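Local structure of putative enoyl-CoA hydratase (3G64) at residues T176-L181 with E191-I196; L131-D136 with F146-T151; D25-V30 with T211-L216. The protein probably acts on coenzyme A thioesters as an enoyl-CoA hydratase of the crotonase fold, assembled from three copies of the chain. All blocks are in the same frame, centred on the assembly; numbering follows the deposited sequence.

Contact 1: residues T176-L181 with E191-I196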
# COMPACT_ATOMS: atom_id res chain seq x y z
N THR A 176 -1.65 -11.73 -0.63
CA THR A 176 -1.87 -12.97 0.11
C THR A 176 -2.31 -14.09 -0.85
O THR A 176 -1.85 -15.21 -0.75
CB THR A 176 -2.94 -12.77 1.18
OG1 THR A 176 -2.45 -11.81 2.13
CG2 THR A 176 -3.27 -14.09 1.90
N ARG A 177 -3.21 -13.78 -1.77
CA ARG A 177 -3.71 -14.79 -2.70
C ARG A 177 -2.56 -15.27 -3.58
O ARG A 177 -2.37 -16.46 -3.77
CB ARG A 177 -4.84 -14.16 -3.55
CG ARG A 177 -5.42 -15.01 -4.66
CD ARG A 177 -6.66 -14.30 -5.25
NE ARG A 177 -6.39 -12.95 -5.77
CZ ARG A 177 -5.92 -12.72 -6.99
NH1 ARG A 177 -5.67 -13.74 -7.80
NH2 ARG A 177 -5.71 -11.47 -7.43
N LEU A 178 -1.79 -14.33 -4.12
CA LEU A 178 -0.75 -14.69 -5.07
C LEU A 178 0.33 -15.56 -4.40
O LEU A 178 0.78 -16.56 -4.94
CB LEU A 178 -0.11 -13.42 -5.62
CG LEU A 178 -0.64 -12.94 -6.98
CD1 LEU A 178 -2.14 -12.80 -6.91
CD2 LEU A 178 0.04 -11.59 -7.33
N LEU A 179 0.76 -15.13 -3.22
CA LEU A 179 1.86 -15.79 -2.52
C LEU A 179 1.43 -17.08 -1.86
O LEU A 179 2.19 -18.03 -1.78
CB LEU A 179 2.48 -14.88 -1.47
CG LEU A 179 3.25 -13.68 -2.04
CD1 LEU A 179 3.75 -12.79 -0.90
CD2 LEU A 179 4.39 -14.19 -2.87
N MSE A 180 0.22 -17.15 -1.35
CA MSE A 180 -0.09 -18.41 -0.71
C MSE A 180 -0.48 -19.55 -1.66
O MSE A 180 -0.12 -20.70 -1.42
CB MSE A 180 -1.14 -18.25 0.34
CG MSE A 180 -0.66 -19.04 1.53
SE MSE A 180 -1.95 -19.15 2.88
CE MSE A 180 -1.95 -17.28 3.32
N LEU A 181 -1.22 -19.24 -2.71
CA LEU A 181 -1.67 -20.31 -3.61
C LEU A 181 -0.71 -20.56 -4.76
O LEU A 181 -0.71 -21.63 -5.35
CB LEU A 181 -3.06 -19.97 -4.18
CG LEU A 181 -4.20 -19.85 -3.14
CD1 LEU A 181 -5.53 -19.35 -3.76
CD2 LEU A 181 -4.39 -21.19 -2.47
N GLU A 191 -1.91 -6.49 -15.18
CA GLU A 191 -2.12 -5.09 -15.49
C GLU A 191 -3.15 -4.46 -14.55
O GLU A 191 -2.93 -3.38 -14.01
CB GLU A 191 -2.56 -4.95 -16.95
CG GLU A 191 -2.22 -3.61 -17.57
CD GLU A 191 -3.04 -2.46 -17.03
OE1 GLU A 191 -4.27 -2.63 -16.84
OE2 GLU A 191 -2.47 -1.37 -16.80
N ARG A 192 -4.29 -5.11 -14.38
CA ARG A 192 -5.32 -4.62 -13.47
C ARG A 192 -4.81 -4.41 -12.04
O ARG A 192 -5.12 -3.40 -11.40
CB ARG A 192 -6.52 -5.59 -13.42
CG ARG A 192 -7.38 -5.60 -14.70
CD ARG A 192 -8.75 -6.28 -14.47
NE ARG A 192 -8.66 -7.60 -13.82
CZ ARG A 192 -8.55 -8.75 -14.48
NH1 ARG A 192 -8.49 -8.78 -15.79
NH2 ARG A 192 -8.50 -9.89 -13.81
N ILE A 193 -4.05 -5.36 -11.50
CA ILE A 193 -3.67 -5.23 -10.09
C ILE A 193 -2.42 -4.40 -9.85
O ILE A 193 -2.02 -4.22 -8.69
CB ILE A 193 -3.59 -6.60 -9.35
CG1 ILE A 193 -2.35 -7.40 -9.77
CG2 ILE A 193 -4.88 -7.42 -9.54
CD1 ILE A 193 -2.32 -8.84 -9.20
N GLY A 194 -1.79 -3.88 -10.91
CA GLY A 194 -0.66 -2.99 -10.70
C GLY A 194 0.76 -3.52 -10.93
O GLY A 194 1.75 -2.84 -10.60
N LEU A 195 0.86 -4.71 -11.51
CA LEU A 195 2.18 -5.33 -11.75
C LEU A 195 2.86 -4.94 -13.05
O LEU A 195 4.04 -5.25 -13.22
CB LEU A 195 2.07 -6.85 -11.74
CG LEU A 195 1.92 -7.56 -10.41
CD1 LEU A 195 1.63 -9.06 -10.66
CD2 LEU A 195 3.20 -7.34 -9.62
N ILE A 196 2.14 -4.28 -13.96
CA ILE A 196 2.71 -3.91 -15.26
C ILE A 196 2.89 -2.41 -15.42
O ILE A 196 1.94 -1.65 -15.21
CB ILE A 196 1.79 -4.36 -16.42
CG1 ILE A 196 1.50 -5.85 -16.31
CG2 ILE A 196 2.38 -3.98 -17.80
CD1 ILE A 196 2.74 -6.67 -16.31

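Contact 2: residues L131-D136 with F146-T151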
# COMPACT_ATOMS: atom_id res chain seq x y z
N LEU A 131 12.46 -11.04 -8.95
CA LEU A 131 13.36 -10.13 -9.65
C LEU A 131 12.56 -9.12 -10.47
O LEU A 131 12.85 -7.93 -10.46
CB LEU A 131 14.30 -10.92 -10.56
CG LEU A 131 15.38 -11.69 -9.79
CD1 LEU A 131 16.26 -12.48 -10.77
CD2 LEU A 131 16.22 -10.72 -8.92
N ALA A 132 11.53 -9.60 -11.16
CA ALA A 132 10.66 -8.69 -11.91
C ALA A 132 10.00 -7.68 -10.95
O ALA A 132 9.97 -6.49 -11.21
CB ALA A 132 9.59 -9.49 -12.67
N LEU A 133 9.49 -8.18 -9.83
CA LEU A 133 8.79 -7.32 -8.88
C LEU A 133 9.74 -6.25 -8.28
O LEU A 133 9.31 -5.15 -7.95
CB LEU A 133 8.22 -8.23 -7.76
CG LEU A 133 7.35 -7.63 -6.65
CD1 LEU A 133 6.07 -7.05 -7.26
CD2 LEU A 133 7.04 -8.73 -5.63
N ALA A 134 11.02 -6.57 -8.15
CA ALA A 134 11.97 -5.63 -7.55
C ALA A 134 12.37 -4.50 -8.50
O ALA A 134 12.75 -3.41 -8.07
CB ALA A 134 13.21 -6.36 -7.04
N ALA A 135 12.27 -4.77 -9.79
CA ALA A 135 12.61 -3.78 -10.82
C ALA A 135 11.76 -2.53 -10.64
O ALA A 135 10.64 -2.57 -10.10
CB ALA A 135 12.38 -4.39 -12.25
N ASP A 136 12.29 -1.39 -11.08
CA ASP A 136 11.52 -0.17 -11.04
C ASP A 136 10.40 -0.20 -12.07
O ASP A 136 9.29 0.33 -11.82
CB ASP A 136 12.46 1.01 -11.25
CG ASP A 136 13.59 1.01 -10.21
OD1 ASP A 136 13.28 1.29 -9.03
OD2 ASP A 136 14.74 0.65 -10.55
N PHE A 146 3.19 -14.37 -14.50
CA PHE A 146 3.81 -14.39 -13.17
C PHE A 146 3.29 -15.55 -12.34
O PHE A 146 2.09 -15.87 -12.37
CB PHE A 146 3.45 -13.13 -12.38
CG PHE A 146 3.96 -11.85 -12.95
CD1 PHE A 146 5.16 -11.31 -12.50
CD2 PHE A 146 3.19 -11.14 -13.87
CE1 PHE A 146 5.62 -10.06 -12.99
CE2 PHE A 146 3.63 -9.89 -14.38
CZ PHE A 146 4.86 -9.37 -13.95
N ALA A 147 4.19 -16.17 -11.59
CA ALA A 147 3.75 -17.14 -10.61
C ALA A 147 4.66 -17.09 -9.39
O ALA A 147 5.85 -17.31 -9.48
CB ALA A 147 3.71 -18.57 -11.23
N PHE A 148 4.08 -16.75 -8.24
CA PHE A 148 4.88 -16.69 -7.00
C PHE A 148 4.73 -18.00 -6.30
O PHE A 148 3.98 -18.11 -5.33
CB PHE A 148 4.39 -15.52 -6.13
CG PHE A 148 4.64 -14.17 -6.76
CD1 PHE A 148 5.85 -13.50 -6.53
CD2 PHE A 148 3.72 -13.60 -7.61
CE1 PHE A 148 6.10 -12.26 -7.12
CE2 PHE A 148 3.97 -12.35 -8.21
CZ PHE A 148 5.17 -11.69 -7.96
N LEU A 149 5.40 -19.02 -6.83
CA LEU A 149 5.06 -20.40 -6.52
C LEU A 149 5.94 -21.09 -5.45
O LEU A 149 6.05 -22.31 -5.40
CB LEU A 149 4.98 -21.21 -7.82
CG LEU A 149 6.13 -20.99 -8.79
CD1 LEU A 149 7.48 -21.29 -8.06
CD2 LEU A 149 5.94 -21.86 -10.04
N PHE A 150 6.54 -20.31 -4.55
CA PHE A 150 7.33 -20.91 -3.46
C PHE A 150 6.61 -21.96 -2.63
O PHE A 150 7.20 -23.00 -2.27
CB PHE A 150 7.85 -19.77 -2.56
CG PHE A 150 8.56 -18.72 -3.35
CD1 PHE A 150 9.81 -19.00 -3.88
CD2 PHE A 150 7.95 -17.51 -3.64
CE1 PHE A 150 10.47 -18.06 -4.66
CE2 PHE A 150 8.61 -16.56 -4.40
CZ PHE A 150 9.88 -16.83 -4.90
N THR A 151 5.35 -21.72 -2.28
CA THR A 151 4.67 -22.70 -1.44
C THR A 151 4.51 -24.04 -2.19
O THR A 151 4.35 -25.09 -1.56
CB THR A 151 3.31 -22.22 -0.94
OG1 THR A 151 2.45 -21.99 -2.05
CG2 THR A 151 3.42 -20.94 -0.09

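Contact 3: residues D25-V30 with T211-L216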
# COMPACT_ATOMS: atom_id res chain seq x y z
N ASP A 25 26.45 3.26 -24.18
CA ASP A 25 26.03 4.65 -23.96
C ASP A 25 25.25 4.77 -22.65
O ASP A 25 24.17 5.35 -22.61
CB ASP A 25 25.16 5.11 -25.13
CG ASP A 25 25.08 6.64 -25.25
OD1 ASP A 25 25.78 7.36 -24.49
OD2 ASP A 25 24.32 7.12 -26.12
N GLY A 26 25.80 4.18 -21.59
CA GLY A 26 25.21 4.31 -20.26
C GLY A 26 24.03 3.41 -19.95
O GLY A 26 23.45 3.52 -18.87
N VAL A 27 23.65 2.53 -20.88
CA VAL A 27 22.61 1.55 -20.61
C VAL A 27 23.22 0.16 -20.51
O VAL A 27 23.86 -0.30 -21.44
CB VAL A 27 21.54 1.53 -21.71
CG1 VAL A 27 20.55 0.41 -21.45
CG2 VAL A 27 20.81 2.84 -21.76
N ALA A 28 23.07 -0.49 -19.35
CA ALA A 28 23.49 -1.87 -19.22
C ALA A 28 22.35 -2.80 -19.58
O ALA A 28 21.20 -2.58 -19.16
CB ALA A 28 23.95 -2.14 -17.79
N THR A 29 22.64 -3.84 -20.35
CA THR A 29 21.67 -4.91 -20.57
C THR A 29 22.21 -6.19 -19.98
O THR A 29 23.31 -6.63 -20.31
CB THR A 29 21.35 -5.11 -22.07
OG1 THR A 29 20.95 -3.86 -22.63
CG2 THR A 29 20.22 -6.11 -22.23
N VAL A 30 21.45 -6.78 -19.06
CA VAL A 30 21.85 -8.03 -18.42
C VAL A 30 20.87 -9.07 -18.93
O VAL A 30 19.67 -9.02 -18.63
CB VAL A 30 21.80 -7.93 -16.87
CG1 VAL A 30 22.21 -9.27 -16.22
CG2 VAL A 30 22.70 -6.79 -16.36
N THR A 211 13.87 0.98 -25.34
CA THR A 211 13.44 2.35 -25.63
C THR A 211 13.25 3.09 -24.29
O THR A 211 13.70 4.22 -24.11
CB THR A 211 12.12 2.37 -26.47
OG1 THR A 211 12.38 1.85 -27.79
CG2 THR A 211 11.55 3.78 -26.60
N LEU A 212 12.60 2.42 -23.34
CA LEU A 212 12.39 3.04 -22.03
C LEU A 212 13.74 3.31 -21.35
O LEU A 212 13.93 4.36 -20.76
CB LEU A 212 11.49 2.18 -21.14
CG LEU A 212 11.42 2.64 -19.68
CD1 LEU A 212 10.85 4.04 -19.57
CD2 LEU A 212 10.55 1.67 -18.91
N ALA A 213 14.68 2.38 -21.47
CA ALA A 213 16.00 2.56 -20.84
C ALA A 213 16.70 3.79 -21.39
O ALA A 213 17.29 4.58 -20.66
CB ALA A 213 16.88 1.33 -21.07
N ARG A 214 16.65 3.92 -22.72
CA ARG A 214 17.27 5.04 -23.40
C ARG A 214 16.58 6.37 -23.04
O ARG A 214 17.23 7.39 -22.87
CB ARG A 214 17.23 4.79 -24.93
CG ARG A 214 17.90 5.89 -25.75
CD ARG A 214 19.30 6.20 -25.23
NE ARG A 214 20.17 5.05 -25.42
CZ ARG A 214 21.34 4.88 -24.81
NH1 ARG A 214 21.79 5.79 -23.96
NH2 ARG A 214 22.05 3.78 -25.05
N ARG A 215 15.25 6.36 -22.95
CA ARG A 215 14.51 7.52 -22.50
C ARG A 215 15.01 7.98 -21.13
O ARG A 215 15.27 9.17 -20.92
CB ARG A 215 13.01 7.23 -22.45
CG ARG A 215 12.22 8.40 -21.88
CD ARG A 215 10.72 8.20 -21.88
NE ARG A 215 10.07 9.39 -21.35
CZ ARG A 215 8.80 9.49 -20.98
NH1 ARG A 215 7.98 8.46 -21.07
NH2 ARG A 215 8.34 10.65 -20.51
N LEU A 216 15.15 7.04 -20.19
CA LEU A 216 15.64 7.35 -18.85
C LEU A 216 17.09 7.80 -18.89
O LEU A 216 17.45 8.77 -18.23
CB LEU A 216 15.49 6.13 -17.91
CG LEU A 216 14.05 5.83 -17.50
CD1 LEU A 216 13.90 4.37 -17.07
CD2 LEU A 216 13.61 6.76 -16.39

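Contact 1: residues T176-L181 with E191-I196
Two helices of the crotonase-type fold, 172-181 and 187-193, meet here where the second ends in a Schellman motif, and the meeting rests on Leu178 facing Ile193 and Leu195. Leu178 CD2 comes to 4.1 Å from Ile193 CD1; the two side chains reach toward one another and touch tip to tip. The same methyl, Leu178 CD2, lies 4.5 Å from Leu195 CD1, a looser approach, so one branch of the leucine serves both partners. Ile193 has CG1 between its own backbone N and carbonyl carbon (chi1 73°), and with its chain extended beyond CG1 the CD1 methyl is carried out to the leucine. The backbones stay well apart: even the nearest CA atoms, those of Leu178 and Ile193, are separated by 11.1 Å.

Gly194, with phi at 104°, turns the chain out of the helix, and Leu195 follows directly, which lets residues on both sides of the turn point toward the same leucine. Val170 of helix 162-170 touches Ile193 and Leu195, while Leu166 of that helix touches Leu178. Arg177 NH2 also forms a salt bridge with Glu189 of helix 187-193, tying the same two helices just outside the methyl cluster. The closest approaches are between methyl groups, with part of the 104 Å² buried coming from Arg177; the methyl contact itself rests on dispersion and the exclusion of water, without a directional bond of its own.

Contact 2: residues L131-D136 with F146-T151
Aliphatic groups of residues 131-136 meet two phenylalanine rings of residues 146-151, each ring in a different way. Ala132 CB sits at the edge of the Phe146 ring, near its plane, 4.0 Å from Phe146 CE1. Leu133 CD2 approaches Phe148 CE1 obliquely at 3.9 Å, and the two side chains cross at about a right angle. Leu133 has CG anti to the backbone N (chi1 -176°), and the second torsion then turns CD2 to Phe148. Both phenylalanines have CG anti to their carbonyl carbon, with chi1 of -64° and -66°, although only Phe146 has its CB aimed at the helix; the bond to CB in Phe148 runs across that direction, and its ring makes the approach.

The elements joined are the end of helix 127-134 and the exit of strand 145-147, in the crotonase-type core. Phe148 is the centre of an inverse gamma turn, where the chain has left the strand. Packing continues past the pair: Leu120 of strand 116-120 touches both Ala132 and Phe146, and helix 162-170 lays Leu165, Leu166 and Val169 against Leu133.

Polar interactions belong to the flanks. Asp136, just beyond the helix, forms salt bridges with Arg110 through OD1 and Lys228 through OD2, and Phe146 hydrogen-bonds through its backbone to Val185 in the small sheet.

Contact 3: residues D25-V30 with T211-L216
Arg214 carries the polar part of this contact, reaching from helix 205-217 to Asp25 at the turn leading into strand 27-32. Arg214 NH1 donates to Asp25 O over 2.8 Å with an N-H...O angle of 176°; the oxygen lies 2° out of the guanidinium plane. Bends at chi2 (50°) and chi3 bring the guanidinium back to that carbonyl. The ionic component is looser: Asp25 OD2 lies 3.6 Å from Arg214 NH1 but over a face of the group, so the charges attract without an N-H pointing at the oxygen. NH2 of Arg214 bonds to Thr24 O, a second backbone grip on the hairpin of strands 19-24 and 27-32.

The apolar part involves the other guanidinium face and Ala213. Val27 CG2 lies over that face, toward its rim, 3.6 Å from Arg214 NH2, while Val27 CG1 packs on Ala213 CB at 3.8 Å, joining helix to main sheet in this crotonase-family chain. Were Arg214 an alanine, Asp25 O and Thr24 O would lose their guanidinium donor, which is likely to leave the turn less firmly tied to the helix. The in-plane bond sets the guanidinium's direction, whereas the out-of-plane carboxylate probably adds only electrostatic attraction.

How the contacts relate
Contacts 1 and 2 are neighbours, their centres about 10 Å apart, and they touch: Leu179 packs on Phe148, Leu195 on Leu133, and Met180 O probably hydrogen-bonds to Thr151 OG1. Both are buried and apolar in their closest approaches, and both lean on helix 162-170; they differ in that contact 1 brings aliphatic methyls together, whereas contact 2 sets aliphatic groups against aromatic rings. Contact 3 stands across the chain's centre, about 27 Å from contact 1 and 22 Å from contact 2 between centres. It is only partly buried and joins residues far apart in sequence; its valine-alanine packing is buried, while the exposed aspartate pairs with arginine.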